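Local structure of albumin-1 (Psophocarpus tetragonolobus, 1WBA) at residues Ile72-Ile80 with Lys115-Gly123; Gly123-Leu132 with Asp163-Arg171. The protein serves as a 2S storage albumin of the seed and belongs to the leguminous Kunitz-type protease inhibitor family. One frame throughout, in Å; residues are numbered along the deposited sequence.

Contact 1: Ile72-Ile80 with Lys115-Gly123; sequences ILENMRLKI and KGAFTIQKG
Leu-78 and Phe-118 form a single antiparallel bridge, a hydrogen-bonded pair: residues 74-78 run alongside strand 116-122 in the antiparallel sense, and strand 78-80 then turns across it at 95°. Leu-78 N gives the shorter bond, 2.8 Å to Phe-118 O, and Phe-118 N returns one to Leu-78 O. Further along, Asn-75 N, in the type II turn from Leu-73 to Met-76, donates to Ile-120 O at 2.9 Å in the carbonyl plane. Between these two grips a water replaces direct pairing: it accepts from Ile-120 N and donates to Leu-73 O and Met-76 O, so the turn is tied to the strand through three backbone atoms. In the beta-trefoil fold of this Kunitz-type family, the contact joins the segment leading into strand 78-82 to strand 116-122. Inside, the CD1 methyl of Leu-78 meets CD1 of Ile-120 at 3.7 Å, the two side chains crossing at about a right angle, while CG2 of Ile-72 reaches the same Ile-120 methyl from another direction. Ile-80 CD1 lies against Phe-118 CB, and the Phe-118 ring makes an edge-to-face contact with Phe-134. Over one face of the Arg-77 guanidinium sits Ala-117 CB, 3.7 Å from Arg-77 NE; the charge itself is paired with Glu-62. At the other end Glu-74 runs extended beyond CG (chi2 -179°), bringing OE2 to 2.9 Å from Lys-122 NZ, which arrives on the syn side of the carboxylate and also makes a salt bridge to Asp-3. OE1 takes a weak bond from Lys-122 N. Replacing this glutamate by alanine would probably cost Lys-122 one of its carboxylate partners and leave its amide without this weak acceptor. Thr-119 turns its CG2 methyl to Met-76 O, 3.6 Å away.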
loop_
_atom_site.group_PDB
_atom_site.type_symbol
_atom_site.label_atom_id
_atom_site.label_comp_id
_atom_site.label_asym_id
_atom_site.label_seq_id
_atom_site.Cartn_x
_atom_site.Cartn_y
_atom_site.Cartn_z
ATOM N N ILE A 72 2.325 7.554 -13.313
ATOM C CA ILE A 72 2.199 6.193 -12.808
ATOM C C ILE A 72 1.179 5.505 -13.682
ATOM O O ILE A 72 0.106 6.055 -13.927
ATOM C CB ILE A 72 1.706 6.162 -11.325
ATOM C CG1 ILE A 72 2.710 6.882 -10.402
ATOM C CG2 ILE A 72 1.467 4.709 -10.867
ATOM C CD1 ILE A 72 4.088 6.239 -10.346
ATOM N N LEU A 73 1.529 4.325 -14.188
ATOM C CA LEU A 73 0.639 3.568 -15.047
ATOM C C LEU A 73 0.213 2.307 -14.325
ATOM O O LEU A 73 0.888 1.872 -13.396
ATOM C CB LEU A 73 1.343 3.174 -16.354
ATOM C CG LEU A 73 1.980 4.261 -17.228
ATOM C CD1 LEU A 73 2.541 3.600 -18.473
ATOM C CD2 LEU A 73 0.967 5.335 -17.598
ATOM N N GLU A 74 -0.900 1.726 -14.767
ATOM C CA GLU A 74 -1.393 0.494 -14.181
ATOM C C GLU A 74 -0.412 -0.597 -14.530
ATOM O O GLU A 74 0.215 -0.566 -15.593
ATOM C CB GLU A 74 -2.768 0.159 -14.719
ATOM C CG GLU A 74 -3.841 1.085 -14.234
ATOM C CD GLU A 74 -5.211 0.704 -14.774
ATOM O OE1 GLU A 74 -5.464 -0.504 -14.968
ATOM O OE2 GLU A 74 -6.027 1.618 -15.005
ATOM N N ASN A 75 -0.223 -1.515 -13.592
ATOM C CA ASN A 75 0.691 -2.649 -13.735
ATOM C C ASN A 75 2.184 -2.330 -13.757
ATOM O O ASN A 75 3.001 -3.209 -14.024
ATOM C CB ASN A 75 0.312 -3.496 -14.949
ATOM C CG ASN A 75 -1.113 -3.949 -14.891
ATOM O OD1 ASN A 75 -1.944 -3.550 -15.703
ATOM N ND2 ASN A 75 -1.432 -4.718 -13.885
ATOM N N MET A 76 2.531 -1.081 -13.473
ATOM C CA MET A 76 3.913 -0.619 -13.421
ATOM C C MET A 76 4.434 -0.912 -12.013
ATOM O O MET A 76 3.699 -0.693 -11.046
ATOM C CB MET A 76 3.924 0.890 -13.673
ATOM C CG MET A 76 5.241 1.631 -13.323
ATOM S SD MET A 76 5.168 3.373 -13.660
ATOM C CE MET A 76 5.258 3.400 -15.379
ATOM N N ARG A 77 5.636 -1.483 -11.904
ATOM C CA ARG A 77 6.211 -1.797 -10.598
ATOM C C ARG A 77 6.554 -0.541 -9.819
ATOM O O ARG A 77 7.256 0.343 -10.331
ATOM C CB ARG A 77 7.426 -2.718 -10.740
ATOM C CG ARG A 77 7.072 -4.045 -11.406
ATOM C CD ARG A 77 8.298 -4.932 -11.561
ATOM N NE ARG A 77 8.710 -5.578 -10.314
ATOM C CZ ARG A 77 8.139 -6.677 -9.841
ATOM N NH1 ARG A 77 7.137 -7.226 -10.504
ATOM N NH2 ARG A 77 8.616 -7.279 -8.764
ATOM N N LEU A 78 6.101 -0.498 -8.561
ATOM C CA LEU A 78 6.266 0.661 -7.694
ATOM C C LEU A 78 6.877 0.397 -6.348
ATOM O O LEU A 78 6.809 -0.714 -5.818
ATOM C CB LEU A 78 4.893 1.266 -7.390
ATOM C CG LEU A 78 3.927 1.413 -8.556
ATOM C CD1 LEU A 78 2.552 1.684 -7.992
ATOM C CD2 LEU A 78 4.400 2.522 -9.502
ATOM N N LYS A 79 7.376 1.480 -5.771
ATOM C CA LYS A 79 7.926 1.505 -4.432
ATOM C C LYS A 79 7.015 2.527 -3.750
ATOM O O LYS A 79 6.702 3.574 -4.337
ATOM C CB LYS A 79 9.375 1.990 -4.444
ATOM C CG LYS A 79 9.966 2.179 -3.051
ATOM C CD LYS A 79 11.496 2.205 -3.077
ATOM C CE LYS A 79 12.093 0.782 -3.134
ATOM N NZ LYS A 79 11.759 -0.016 -4.369
ATOM N N ILE A 80 6.525 2.200 -2.554
ATOM C CA ILE A 80 5.635 3.096 -1.821
ATOM C C ILE A 80 6.259 3.397 -0.478
ATOM O O ILE A 80 6.748 2.497 0.187
ATOM C CB ILE A 80 4.230 2.461 -1.629
ATOM C CG1 ILE A 80 3.581 2.214 -3.001
ATOM C CG2 ILE A 80 3.334 3.379 -0.808
ATOM C CD1 ILE A 80 2.228 1.530 -2.964
ATOM N N LYS A 115 10.833 -10.151 -1.444
ATOM C CA LYS A 115 11.277 -9.230 -2.478
ATOM C C LYS A 115 10.192 -9.127 -3.548
ATOM O O LYS A 115 9.649 -10.133 -3.985
ATOM C CB LYS A 115 12.573 -9.727 -3.095
ATOM C CG LYS A 115 13.769 -9.550 -2.191
ATOM N N GLY A 116 9.874 -7.907 -3.956
ATOM C CA GLY A 116 8.853 -7.711 -4.959
ATOM C C GLY A 116 8.490 -6.253 -4.993
ATOM O O GLY A 116 9.102 -5.444 -4.290
ATOM N N ALA A 117 7.463 -5.920 -5.760
ATOM C CA ALA A 117 7.026 -4.537 -5.902
ATOM C C ALA A 117 5.521 -4.503 -5.892
ATOM O O ALA A 117 4.879 -5.533 -6.059
ATOM C CB ALA A 117 7.547 -3.942 -7.231
ATOM N N PHE A 118 4.969 -3.309 -5.713
ATOM C CA PHE A 118 3.530 -3.109 -5.694
ATOM C C PHE A 118 3.098 -2.633 -7.061
ATOM O O PHE A 118 3.913 -2.072 -7.777
ATOM C CB PHE A 118 3.172 -2.031 -4.664
ATOM C CG PHE A 118 3.439 -2.441 -3.249
ATOM C CD1 PHE A 118 2.522 -3.218 -2.560
ATOM C CD2 PHE A 118 4.627 -2.095 -2.622
ATOM C CE1 PHE A 118 2.785 -3.651 -1.256
ATOM C CE2 PHE A 118 4.899 -2.521 -1.328
ATOM C CZ PHE A 118 3.973 -3.305 -0.643
ATOM N N THR A 119 1.862 -2.935 -7.463
ATOM C CA THR A 119 1.320 -2.430 -8.744
ATOM C C THR A 119 -0.115 -1.964 -8.490
ATOM O O THR A 119 -0.714 -2.287 -7.452
ATOM C CB THR A 119 1.324 -3.475 -9.909
ATOM O OG1 THR A 119 0.443 -4.554 -9.609
ATOM C CG2 THR A 119 2.702 -4.019 -10.157
ATOM N N ILE A 120 -0.668 -1.216 -9.432
ATOM C CA ILE A 120 -2.025 -0.698 -9.303
ATOM C C ILE A 120 -2.837 -1.119 -10.518
ATOM O O ILE A 120 -2.313 -1.114 -11.639
ATOM C CB ILE A 120 -2.022 0.861 -9.290
ATOM C CG1 ILE A 120 -1.268 1.397 -8.069
ATOM C CG2 ILE A 120 -3.442 1.386 -9.336
ATOM C CD1 ILE A 120 -0.914 2.880 -8.135
ATOM N N GLN A 121 -4.093 -1.501 -10.296
ATOM C CA GLN A 121 -5.012 -1.876 -11.370
ATOM C C GLN A 121 -6.361 -1.278 -11.023
ATOM O O GLN A 121 -6.595 -0.949 -9.864
ATOM C CB GLN A 121 -5.193 -3.381 -11.448
ATOM C CG GLN A 121 -4.104 -4.110 -12.145
ATOM C CD GLN A 121 -4.492 -5.528 -12.448
ATOM O OE1 GLN A 121 -5.582 -5.984 -12.098
ATOM N NE2 GLN A 121 -3.597 -6.254 -13.067
ATOM N N LYS A 122 -7.238 -1.107 -12.013
ATOM C CA LYS A 122 -8.579 -0.583 -11.763
ATOM C C LYS A 122 -9.213 -1.485 -10.720
ATOM O O LYS A 122 -9.113 -2.707 -10.824
ATOM C CB LYS A 122 -9.431 -0.639 -13.023
ATOM C CG LYS A 122 -9.077 0.411 -14.017
ATOM C CD LYS A 122 -9.947 0.316 -15.253
ATOM C CE LYS A 122 -9.400 1.232 -16.346
ATOM N NZ LYS A 122 -8.065 0.772 -16.871
ATOM N N GLY A 123 -9.871 -0.885 -9.737
ATOM C CA GLY A 123 -10.471 -1.649 -8.658
ATOM C C GLY A 123 -11.944 -1.966 -8.801
ATOM O O GLY A 123 -12.415 -2.937 -8.203
HETATM O O HOH W 1 1.225 0.307 -10.916
#

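Contact 2: Gly123-Leu132 with Asp163-Arg171; sequences GSNTPRTYKL and DPLVVKFHR
Tyr-130 and Val-167 pair as antiparallel hydrogen-bonded residues: Tyr-130 N donates to Val-167 O, in the carbonyl plane, and Val-167 N donates back to Tyr-130 O, both at 2.8 Å and nearly straight. On the Tyr-130 side chain, CB touches Phe-169 CE2 at 3.8 Å. CG follows, in the plane of the Phe-169 ring and at its edge, and CD2 lies 3.9 Å from Phe-169 CE2; the two ring planes are inclined at 45°. CD1, at the other ortho position, packs against Ile-120. With CG anti to the carbonyl carbon (chi1 -64°), the ring leads away from Phe-169, and OH at its far end bonds to Tyr-6 N. Leu-132 CD2 approaches the Phe-169 edge from another position, at CZ. On the face of the sheet that carries Val-166 and Lys-131, Val-166 CG1 packs on Thr-129 CB at 3.7 Å, and the aliphatic part of Lys-131 lies alongside Pro-164, CD against CB. This is one strand-to-strand joint of the beta-trefoil, linking strand 130-136 to the C-terminal strand 166-171. Water extends the pairing beyond the direct bonds: one molecule connects Arg-128 O with Phe-169 N, another Leu-132 N with Leu-165 O. The chemistry is therefore divided, two direct backbone bonds fixing the register, relayed bonds continuing it, and apolar surfaces filling the buried Tyr-130 side.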
loop_
_atom_site.group_PDB
_atom_site.type_symbol
_atom_site.label_atom_id
_atom_site.label_comp_id
_atom_site.label_asym_id
_atom_site.label_seq_id
_atom_site.Cartn_x
_atom_site.Cartn_y
_atom_site.Cartn_z
ATOM N N GLY A 123 -9.871 -0.885 -9.737
ATOM C CA GLY A 123 -10.471 -1.649 -8.658
ATOM C C GLY A 123 -11.944 -1.966 -8.801
ATOM O O GLY A 123 -12.415 -2.937 -8.203
ATOM N N SER A 124 -12.687 -1.141 -9.535
ATOM C CA SER A 124 -14.115 -1.377 -9.737
ATOM C C SER A 124 -14.607 -0.654 -10.974
ATOM O O SER A 124 -13.839 -0.005 -11.691
ATOM C CB SER A 124 -14.941 -0.936 -8.513
ATOM O OG SER A 124 -15.059 0.475 -8.412
ATOM N N ASN A 125 -15.900 -0.771 -11.220
ATOM C CA ASN A 125 -16.481 -0.112 -12.372
ATOM C C ASN A 125 -16.565 1.395 -12.107
ATOM O O ASN A 125 -16.607 2.202 -13.041
ATOM C CB ASN A 125 -17.840 -0.738 -12.728
ATOM C CG ASN A 125 -17.692 -2.121 -13.367
ATOM O OD1 ASN A 125 -16.629 -2.459 -13.897
ATOM N ND2 ASN A 125 -18.747 -2.931 -13.305
ATOM N N THR A 126 -16.568 1.766 -10.830
ATOM C CA THR A 126 -16.595 3.168 -10.458
ATOM C C THR A 126 -15.269 3.793 -10.902
ATOM O O THR A 126 -14.195 3.276 -10.605
ATOM C CB THR A 126 -16.737 3.336 -8.944
ATOM O OG1 THR A 126 -17.885 2.605 -8.497
ATOM C CG2 THR A 126 -16.892 4.808 -8.582
ATOM N N PRO A 127 -15.341 4.907 -11.643
ATOM C CA PRO A 127 -14.162 5.618 -12.142
ATOM C C PRO A 127 -13.229 6.090 -11.035
ATOM O O PRO A 127 -13.681 6.476 -9.956
ATOM C CB PRO A 127 -14.772 6.819 -12.860
ATOM C CG PRO A 127 -16.106 6.293 -13.307
ATOM C CD PRO A 127 -16.578 5.563 -12.092
ATOM N N ARG A 128 -11.933 6.092 -11.337
ATOM C CA ARG A 128 -10.901 6.539 -10.404
ATOM C C ARG A 128 -10.789 5.679 -9.144
ATOM O O ARG A 128 -10.310 6.146 -8.100
ATOM C CB ARG A 128 -11.109 8.021 -10.038
ATOM C CG ARG A 128 -11.248 8.945 -11.239
ATOM C CD ARG A 128 -11.784 10.323 -10.857
ATOM N NE ARG A 128 -12.126 11.093 -12.053
ATOM C CZ ARG A 128 -12.670 12.311 -12.059
ATOM N NH1 ARG A 128 -12.957 12.938 -10.924
ATOM N NH2 ARG A 128 -12.886 12.931 -13.214
ATOM N N THR A 129 -11.275 4.445 -9.226
ATOM C CA THR A 129 -11.157 3.528 -8.108
ATOM C C THR A 129 -10.113 2.459 -8.520
ATOM O O THR A 129 -10.108 1.972 -9.657
ATOM C CB THR A 129 -12.510 2.900 -7.693
ATOM O OG1 THR A 129 -13.019 2.090 -8.753
ATOM C CG2 THR A 129 -13.513 3.984 -7.323
ATOM N N TYR A 130 -9.229 2.105 -7.592
ATOM C CA TYR A 130 -8.154 1.160 -7.862
ATOM C C TYR A 130 -7.948 0.145 -6.760
ATOM O O TYR A 130 -8.539 0.243 -5.698
ATOM C CB TYR A 130 -6.853 1.953 -8.030
ATOM C CG TYR A 130 -6.929 2.855 -9.212
ATOM C CD1 TYR A 130 -6.622 2.375 -10.477
ATOM C CD2 TYR A 130 -7.418 4.151 -9.090
ATOM C CE1 TYR A 130 -6.798 3.155 -11.600
ATOM C CE2 TYR A 130 -7.602 4.956 -10.213
ATOM C CZ TYR A 130 -7.290 4.445 -11.467
ATOM O OH TYR A 130 -7.433 5.222 -12.587
ATOM N N LYS A 131 -7.101 -0.838 -7.033
ATOM C CA LYS A 131 -6.740 -1.846 -6.043
ATOM C C LYS A 131 -5.235 -1.967 -6.144
ATOM O O LYS A 131 -4.644 -1.613 -7.171
ATOM C CB LYS A 131 -7.412 -3.192 -6.316
ATOM C CG LYS A 131 -6.991 -3.854 -7.584
ATOM C CD LYS A 131 -7.639 -5.195 -7.693
ATOM C CE LYS A 131 -7.402 -5.773 -9.056
ATOM N NZ LYS A 131 -7.877 -7.176 -9.124
ATOM N N LEU A 132 -4.616 -2.429 -5.063
ATOM C CA LEU A 132 -3.158 -2.595 -4.989
ATOM C C LEU A 132 -2.810 -4.079 -5.021
ATOM O O LEU A 132 -3.522 -4.896 -4.449
ATOM C CB LEU A 132 -2.626 -1.953 -3.700
ATOM C CG LEU A 132 -2.886 -0.455 -3.501
ATOM C CD1 LEU A 132 -2.335 -0.002 -2.148
ATOM C CD2 LEU A 132 -2.256 0.350 -4.614
ATOM N N ASP A 163 -9.881 -10.378 -0.841
ATOM C CA ASP A 163 -10.847 -9.546 -1.542
ATOM C C ASP A 163 -10.090 -8.214 -1.577
ATOM O O ASP A 163 -9.738 -7.685 -0.534
ATOM C CB ASP A 163 -12.126 -9.452 -0.704
ATOM C CG ASP A 163 -13.199 -8.601 -1.353
ATOM O OD1 ASP A 163 -13.346 -8.656 -2.596
ATOM O OD2 ASP A 163 -13.899 -7.882 -0.602
ATOM N N PRO A 164 -9.785 -7.694 -2.773
ATOM C CA PRO A 164 -9.048 -6.435 -2.932
ATOM C C PRO A 164 -9.642 -5.241 -2.210
ATOM O O PRO A 164 -10.854 -5.040 -2.214
ATOM C CB PRO A 164 -9.091 -6.197 -4.440
ATOM C CG PRO A 164 -9.313 -7.567 -5.021
ATOM C CD PRO A 164 -10.282 -8.171 -4.075
ATOM N N LEU A 165 -8.787 -4.460 -1.565
ATOM C CA LEU A 165 -9.221 -3.249 -0.886
ATOM C C LEU A 165 -9.301 -2.244 -2.044
ATOM O O LEU A 165 -8.331 -2.069 -2.774
ATOM C CB LEU A 165 -8.138 -2.801 0.104
ATOM C CG LEU A 165 -8.393 -1.822 1.266
ATOM C CD1 LEU A 165 -7.070 -1.145 1.602
ATOM C CD2 LEU A 165 -9.437 -0.773 0.953
ATOM N N VAL A 166 -10.456 -1.630 -2.251
ATOM C CA VAL A 166 -10.601 -0.662 -3.332
ATOM C C VAL A 166 -10.332 0.717 -2.741
ATOM O O VAL A 166 -10.932 1.113 -1.734
ATOM C CB VAL A 166 -12.017 -0.714 -4.003
ATOM C CG1 VAL A 166 -12.133 0.347 -5.104
ATOM C CG2 VAL A 166 -12.262 -2.088 -4.590
ATOM N N VAL A 167 -9.473 1.473 -3.408
ATOM C CA VAL A 167 -9.075 2.782 -2.920
ATOM C C VAL A 167 -9.139 3.872 -3.987
ATOM O O VAL A 167 -9.358 3.598 -5.171
ATOM C CB VAL A 167 -7.599 2.727 -2.396
ATOM C CG1 VAL A 167 -7.455 1.667 -1.323
ATOM C CG2 VAL A 167 -6.634 2.410 -3.548
ATOM N N LYS A 168 -8.930 5.099 -3.527
ATOM C CA LYS A 168 -8.858 6.286 -4.349
ATOM C C LYS A 168 -7.586 6.993 -3.893
ATOM O O LYS A 168 -7.188 6.863 -2.738
ATOM C CB LYS A 168 -10.053 7.207 -4.100
ATOM C CG LYS A 168 -11.255 6.967 -4.983
ATOM C CD LYS A 168 -12.317 8.004 -4.676
ATOM C CE LYS A 168 -13.420 7.992 -5.706
ATOM N NZ LYS A 168 -12.883 8.364 -7.040
ATOM N N PHE A 169 -6.935 7.715 -4.799
ATOM C CA PHE A 169 -5.719 8.453 -4.473
ATOM C C PHE A 169 -6.029 9.942 -4.440
ATOM O O PHE A 169 -6.470 10.509 -5.435
ATOM C CB PHE A 169 -4.616 8.187 -5.516
ATOM C CG PHE A 169 -4.207 6.739 -5.614
ATOM C CD1 PHE A 169 -3.269 6.208 -4.728
ATOM C CD2 PHE A 169 -4.772 5.902 -6.570
ATOM C CE1 PHE A 169 -2.910 4.853 -4.784
ATOM C CE2 PHE A 169 -4.420 4.554 -6.635
ATOM C CZ PHE A 169 -3.483 4.030 -5.735
ATOM N N HIS A 170 -5.830 10.571 -3.288
ATOM C CA HIS A 170 -6.076 12.005 -3.159
ATOM C C HIS A 170 -4.768 12.752 -3.231
ATOM O O HIS A 170 -3.824 12.438 -2.497
ATOM C CB HIS A 170 -6.801 12.311 -1.853
ATOM C CG HIS A 170 -8.215 11.822 -1.846
ATOM N ND1 HIS A 170 -8.546 10.509 -1.601
ATOM C CD2 HIS A 170 -9.375 12.456 -2.139
ATOM C CE1 HIS A 170 -9.852 10.348 -1.744
ATOM N NE2 HIS A 170 -10.376 11.516 -2.071
ATOM N N ARG A 171 -4.682 13.698 -4.154
ATOM C CA ARG A 171 -3.453 14.455 -4.312
ATOM C C ARG A 171 -3.190 15.183 -2.996
ATOM O O ARG A 171 -4.107 15.761 -2.405
ATOM C CB ARG A 171 -3.560 15.435 -5.490
ATOM C CG ARG A 171 -2.240 16.087 -5.870
HETATM O O HOH W 2 -8.014 7.780 -7.356
HETATM O O HOH W 3 -5.893 -3.281 -2.762
#

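How the contacts relate
The two contacts follow one another along the chain and share Gly-123, where strand 116-122 of contact 1 runs into the loop that opens contact 2. Their centres lie about 13 Å apart, yet they join directly, because strands 116-122 and 130-136 are antiparallel neighbours in one sheet. Lys-131 N is 2.9 Å from Gln-121 O, a probable hydrogen bond. Ile-120 links the interiors: its CG2 packs 3.5 Å from Tyr-130 CD1, and its CD1 lies 3.7 Å from Phe-169 CZ. Hydrophobic packing is thus continuous from the Leu-78 side of contact 1 to the C-terminal strand 166-171 of contact 2.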